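Local coordinates for protein 3-phosphoshikimate 1-carboxyvinyltransferase (Streptomyces sviceus, PDB 7M0O) that probably catalyses transfer of the enolpyruvyl group of phosphoenolpyruvate to shikimate-3-phosphate, the EPSP synthase step on the way to chorismate, at residues Gln64-Gly78 against Ala91-Met104. Numbering follows the deposited sequence. Where two conformers were deposited one is given.
Sequences QGPAVAEADVYCRDG and AGHGTYRFDASPQM
Arg97 lies across strand 70-74 and is held by salt bridges to two acids. Its NE meets Asp72 OD1 at 2.5 Å, a very short bond, with a weak second one from NH2 to Asp72 OD2, while NH1 reaches Glu70 OE2, also at 2.5 Å, on the oxygen's anti lone pair. Both carboxylates sit at the guanidinium edge, steeply turned against its plane, and the Ala71 carbonyl oxygen lies over one face. The bend at chi3 (-67°) swings the guanidinium back over the neighbouring strand.

Backbone bonds pair strands 70-74 and 95-99 in parallel. Ala71 N and Val73 N donate to Thr95 O and Arg97 O, and Arg97 N and Asp99 N return bonds to Ala71 O and Val73 O. Helix 79-90 makes this a beta-alpha-beta crossover, and strand 134-139 flanks 95-99 on its other side.

On the helix-facing side, Val73 CB packs 3.8 Å from Phe98 CD2, and Cys75 SG touches that ring at its edge. Pro66 CB packs 3.8 Å from Tyr96 CZ and Val68 CG2 near Tyr96 CE1, and the Tyr96 hydroxyl donates to Val68 O at 2.8 Å, almost straight on to the carbonyl.

Past the strands, Ser101 N bonds Arg76 O. Ser101 OG gives its proton to Asp77 OD1 at 2.6 Å and accepts from Met104 N at 3.1 Å; Ser101 is the N-cap of the short, weakly bonded helix that begins about Pro102 and leads to Arg107, which probably binds phosphoenolpyruvate.

The chemistry thus splits by face: charge pairing, which probably keeps both acids ionised, beside Glu70, Asp72 and Arg97; apolar packing beside Ala71, Val73, Tyr96 and Phe98, against helix 79-90, with the Tyr96 hydroxyl given a backbone acceptor.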
loop_
_atom_site.group_PDB
_atom_site.type_symbol
_atom_site.label_atom_id
_atom_site.label_comp_id
_atom_site.label_asym_id
_atom_site.label_seq_id
_atom_site.Cartn_x
_atom_site.Cartn_y
_atom_site.Cartn_z
ATOM N N GLN A 64 -18.561 7.099 -18.859
ATOM C CA GLN A 64 -18.647 8.541 -19.071
ATOM C C GLN A 64 -18.842 9.314 -17.767
ATOM O O GLN A 64 -19.258 10.471 -17.796
ATOM C CB GLN A 64 -19.759 8.895 -20.064
ATOM C CG GLN A 64 -19.474 8.510 -21.516
ATOM C CD GLN A 64 -18.158 9.030 -22.026
ATOM O OE1 GLN A 64 -17.811 10.204 -21.839
ATOM N NE2 GLN A 64 -17.404 8.156 -22.675
ATOM N N GLY A 65 -18.543 8.704 -16.620
ATOM C CA GLY A 65 -18.481 9.451 -15.385
ATOM C C GLY A 65 -19.774 9.475 -14.594
ATOM O O GLY A 65 -20.702 8.714 -14.857
ATOM N N PRO A 66 -19.836 10.349 -13.587
ATOM C CA PRO A 66 -20.991 10.373 -12.680
ATOM C C PRO A 66 -22.322 10.498 -13.409
ATOM O O PRO A 66 -22.442 11.212 -14.405
ATOM C CB PRO A 66 -20.722 11.604 -11.809
ATOM C CG PRO A 66 -19.214 11.698 -11.778
ATOM C CD PRO A 66 -18.794 11.311 -13.185
ATOM N N ALA A 67 -23.336 9.812 -12.875
ATOM C CA ALA A 67 -24.669 9.864 -13.469
ATOM C C ALA A 67 -25.320 11.226 -13.256
ATOM O O ALA A 67 -25.876 11.815 -14.194
ATOM C CB ALA A 67 -25.544 8.752 -12.890
ATOM N N VAL A 68 -25.253 11.754 -12.028
ATOM C CA VAL A 68 -25.974 12.980 -11.702
ATOM C C VAL A 68 -25.379 14.168 -12.453
ATOM O O VAL A 68 -24.196 14.189 -12.805
ATOM C CB VAL A 68 -25.967 13.237 -10.185
ATOM C CG1 VAL A 68 -26.666 12.098 -9.452
ATOM C CG2 VAL A 68 -24.546 13.407 -9.664
ATOM N N ALA A 69 -26.215 15.176 -12.699
ATOM C CA ALA A 69 -25.756 16.382 -13.372
ATOM C C ALA A 69 -25.104 17.375 -12.417
ATOM O O ALA A 69 -24.350 18.237 -12.866
ATOM C CB ALA A 69 -26.926 17.053 -14.096
ATOM N N GLU A 70 -25.361 17.250 -11.113
ATOM C CA GLU A 70 -24.838 18.153 -10.092
ATOM C C GLU A 70 -24.818 17.416 -8.757
ATOM O O GLU A 70 -25.708 16.610 -8.477
ATOM C CB GLU A 70 -25.686 19.427 -9.995
ATOM C CG GLU A 70 -25.105 20.550 -9.143
ATOM C CD GLU A 70 -25.817 21.878 -9.386
ATOM O OE1 GLU A 70 -26.828 21.879 -10.114
ATOM O OE2 GLU A 70 -25.361 22.920 -8.866
ATOM N N ALA A 71 -23.791 17.689 -7.948
ATOM C CA ALA A 71 -23.704 17.053 -6.636
ATOM C C ALA A 71 -22.742 17.800 -5.724
ATOM O O ALA A 71 -21.786 18.434 -6.175
ATOM C CB ALA A 71 -23.253 15.595 -6.738
ATOM N N ASP A 72 -23.013 17.694 -4.423
ATOM C CA ASP A 72 -22.081 18.090 -3.379
ATOM C C ASP A 72 -21.508 16.803 -2.793
ATOM O O ASP A 72 -22.260 15.950 -2.311
ATOM C CB ASP A 72 -22.783 18.928 -2.306
ATOM C CG ASP A 72 -23.371 20.230 -2.850
ATOM O OD1 ASP A 72 -22.591 21.148 -3.178
ATOM O OD2 ASP A 72 -24.611 20.349 -2.942
ATOM N N VAL A 73 -20.191 16.648 -2.861
ATOM C CA VAL A 73 -19.513 15.420 -2.454
ATOM C C VAL A 73 -18.593 15.749 -1.285
ATOM O O VAL A 73 -17.710 16.609 -1.404
ATOM C CB VAL A 73 -18.720 14.798 -3.610
ATOM C CG1 VAL A 73 -18.084 13.480 -3.186
ATOM C CG2 VAL A 73 -19.619 14.621 -4.827
ATOM N N TYR A 74 -18.800 15.066 -0.165
ATOM C CA TYR A 74 -17.979 15.223 1.030
ATOM C C TYR A 74 -16.943 14.104 1.064
ATOM O O TYR A 74 -17.299 12.918 1.032
ATOM C CB TYR A 74 -18.858 15.198 2.281
ATOM C CG TYR A 74 -18.098 15.331 3.571
ATOM C CD1 TYR A 74 -17.228 16.400 3.777
ATOM C CD2 TYR A 74 -18.244 14.385 4.584
ATOM C CE1 TYR A 74 -16.522 16.522 4.959
ATOM C CE2 TYR A 74 -17.540 14.500 5.771
ATOM C CZ TYR A 74 -16.685 15.572 5.951
ATOM O OH TYR A 74 -15.984 15.677 7.133
ATOM N N CYS A 75 -15.669 14.475 1.133
ATOM C CA CYS A 75 -14.570 13.520 1.044
ATOM C C CYS A 75 -14.072 13.042 2.409
ATOM O O CYS A 75 -13.176 12.188 2.465
ATOM C CB CYS A 75 -13.420 14.143 0.244
ATOM S SG CYS A 75 -13.883 14.467 -1.478
ATOM N N ARG A 76 -14.654 13.540 3.500
ATOM C CA ARG A 76 -14.355 13.102 4.875
ATOM C C ARG A 76 -12.857 13.307 5.131
ATOM O O ARG A 76 -12.314 14.369 4.800
ATOM C CB ARG A 76 -14.872 11.669 5.082
ATOM C CG ARG A 76 -16.284 11.410 4.542
ATOM C CD ARG A 76 -17.035 10.332 5.330
ATOM N NE ARG A 76 -16.173 9.225 5.728
ATOM C CZ ARG A 76 -16.612 8.004 6.025
ATOM N NH1 ARG A 76 -17.912 7.722 5.957
ATOM N NH2 ARG A 76 -15.753 7.061 6.382
ATOM N N ASP A 77 -12.163 12.336 5.725
ATOM C CA ASP A 77 -10.753 12.426 6.083
ATOM C C ASP A 77 -9.863 11.642 5.133
ATOM O O ASP A 77 -8.681 11.438 5.429
ATOM C CB ASP A 77 -10.537 11.890 7.507
ATOM C CG ASP A 77 -11.376 12.613 8.556
ATOM O OD1 ASP A 77 -11.238 13.841 8.694
ATOM O OD2 ASP A 77 -12.166 11.943 9.252
ATOM N N GLY A 78 -10.404 11.166 4.013
ATOM C CA GLY A 78 -9.691 10.188 3.218
ATOM C C GLY A 78 -8.909 10.801 2.076
ATOM O O GLY A 78 -9.484 11.479 1.223
ATOM N N ALA A 91 -13.476 13.624 -15.588
ATOM C CA ALA A 91 -13.634 12.937 -16.861
ATOM C C ALA A 91 -15.087 12.831 -17.302
ATOM O O ALA A 91 -15.335 12.445 -18.447
ATOM C CB ALA A 91 -13.033 11.537 -16.786
ATOM N N GLY A 92 -16.036 13.143 -16.426
ATOM C CA GLY A 92 -17.459 13.086 -16.710
ATOM C C GLY A 92 -18.025 14.436 -17.110
ATOM O O GLY A 92 -17.316 15.309 -17.616
ATOM N N HIS A 93 -19.321 14.619 -16.857
ATOM C CA HIS A 93 -20.072 15.747 -17.402
ATOM C C HIS A 93 -21.098 16.204 -16.370
ATOM O O HIS A 93 -22.110 15.534 -16.151
ATOM C CB HIS A 93 -20.738 15.344 -18.722
ATOM C CG HIS A 93 -19.814 14.620 -19.658
ATOM N ND1 HIS A 93 -19.112 15.261 -20.660
ATOM C CD2 HIS A 93 -19.450 13.315 -19.719
ATOM C CE1 HIS A 93 -18.361 14.382 -21.300
ATOM N NE2 HIS A 93 -18.543 13.194 -20.747
ATOM N N GLY A 94 -20.849 17.347 -15.748
ATOM C CA GLY A 94 -21.743 17.854 -14.729
ATOM C C GLY A 94 -21.016 18.877 -13.878
ATOM O O GLY A 94 -19.907 19.289 -14.196
ATOM N N THR A 95 -21.675 19.286 -12.793
ATOM C CA THR A 95 -21.115 20.277 -11.867
ATOM C C THR A 95 -20.977 19.664 -10.478
ATOM O O THR A 95 -21.981 19.295 -9.863
ATOM C CB THR A 95 -21.975 21.539 -11.808
ATOM O OG1 THR A 95 -22.256 21.987 -13.139
ATOM C CG2 THR A 95 -21.244 22.637 -11.054
ATOM N N TYR A 96 -19.740 19.563 -9.983
ATOM C CA TYR A 96 -19.446 18.779 -8.779
ATOM C C TYR A 96 -18.662 19.618 -7.778
ATOM O O TYR A 96 -17.541 20.056 -8.065
ATOM C CB TYR A 96 -18.685 17.502 -9.154
ATOM C CG TYR A 96 -19.409 16.742 -10.245
ATOM C CD1 TYR A 96 -20.621 16.120 -9.981
ATOM C CD2 TYR A 96 -18.919 16.700 -11.558
ATOM C CE1 TYR A 96 -21.313 15.438 -10.966
ATOM C CE2 TYR A 96 -19.600 16.011 -12.539
ATOM C CZ TYR A 96 -20.802 15.392 -12.240
ATOM O OH TYR A 96 -21.498 14.710 -13.214
ATOM N N ARG A 97 -19.248 19.812 -6.596
ATOM C CA ARG A 97 -18.662 20.631 -5.536
ATOM C C ARG A 97 -18.087 19.707 -4.466
ATOM O O ARG A 97 -18.835 19.011 -3.771
ATOM C CB ARG A 97 -19.707 21.579 -4.950
ATOM C CG ARG A 97 -20.217 22.610 -5.942
ATOM C CD ARG A 97 -21.404 23.393 -5.398
ATOM N NE ARG A 97 -22.571 22.534 -5.237
ATOM C CZ ARG A 97 -23.449 22.278 -6.201
ATOM N NH1 ARG A 97 -23.298 22.825 -7.404
ATOM N NH2 ARG A 97 -24.478 21.472 -5.962
ATOM N N PHE A 98 -16.760 19.698 -4.336
ATOM C CA PHE A 98 -16.070 18.834 -3.386
ATOM C C PHE A 98 -15.667 19.605 -2.135
ATOM O O PHE A 98 -15.347 20.796 -2.186
ATOM C CB PHE A 98 -14.823 18.219 -4.034
ATOM C CG PHE A 98 -15.137 17.214 -5.109
ATOM C CD1 PHE A 98 -15.234 17.592 -6.439
ATOM C CD2 PHE A 98 -15.315 15.875 -4.786
ATOM C CE1 PHE A 98 -15.526 16.656 -7.430
ATOM C CE2 PHE A 98 -15.602 14.938 -5.777
ATOM C CZ PHE A 98 -15.709 15.338 -7.102
ATOM N N ASP A 99 -15.696 18.911 -1.003
ATOM C CA ASP A 99 -15.180 19.454 0.241
ATOM C C ASP A 99 -14.615 18.297 1.056
ATOM O O ASP A 99 -14.845 17.125 0.751
ATOM C CB ASP A 99 -16.263 20.227 1.022
ATOM C CG ASP A 99 -15.674 21.218 1.992
ATOM O OD1 ASP A 99 -14.429 21.375 1.995
ATOM O OD2 ASP A 99 -16.456 21.827 2.763
ATOM N N ALA A 100 -13.859 18.627 2.093
ATOM C CA ALA A 100 -13.298 17.601 2.961
ATOM C C ALA A 100 -13.453 18.054 4.408
ATOM O O ALA A 100 -13.956 19.137 4.686
ATOM C CB ALA A 100 -11.839 17.324 2.583
ATOM N N SER A 101 -13.041 17.203 5.333
ATOM C CA SER A 101 -13.078 17.573 6.733
ATOM C C SER A 101 -12.128 18.747 6.977
ATOM O O SER A 101 -11.198 18.980 6.194
ATOM C CB SER A 101 -12.682 16.373 7.588
ATOM O OG SER A 101 -11.300 16.119 7.459
ATOM N N PRO A 102 -12.348 19.516 8.037
ATOM C CA PRO A 102 -11.439 20.646 8.310
ATOM C C PRO A 102 -9.979 20.227 8.380
ATOM O O PRO A 102 -9.088 20.975 7.958
ATOM C CB PRO A 102 -11.968 21.183 9.647
ATOM C CG PRO A 102 -13.455 20.806 9.626
ATOM C CD PRO A 102 -13.505 19.475 8.953
ATOM N N GLN A 103 -9.714 19.006 8.848
ATOM C CA GLN A 103 -8.338 18.529 8.905
ATOM C C GLN A 103 -7.817 18.141 7.519
ATOM O O GLN A 103 -6.656 18.435 7.188
ATOM C CB GLN A 103 -8.236 17.363 9.904
ATOM C CG GLN A 103 -9.314 16.282 9.768
ATOM C CD GLN A 103 -10.518 16.446 10.715
ATOM O OE1 GLN A 103 -11.066 17.542 10.892
ATOM N NE2 GLN A 103 -10.947 15.332 11.307
ATOM N N MET A 104 -8.654 17.525 6.684
ATOM C CA MET A 104 -8.216 17.115 5.350
ATOM C C MET A 104 -8.138 18.287 4.373
ATOM O O MET A 104 -7.377 18.216 3.403
ATOM C CB MET A 104 -9.148 16.021 4.801
ATOM C CG MET A 104 -8.813 15.533 3.377
ATOM S SD MET A 104 -7.354 14.464 3.248
ATOM C CE MET A 104 -6.692 14.968 1.659
HETATM O O HOH W 1 -20.797 12.215 -16.238
HETATM O O HOH W 2 -15.958 10.789 -20.186
HETATM O O HOH W 3 -24.707 20.420 -14.353
#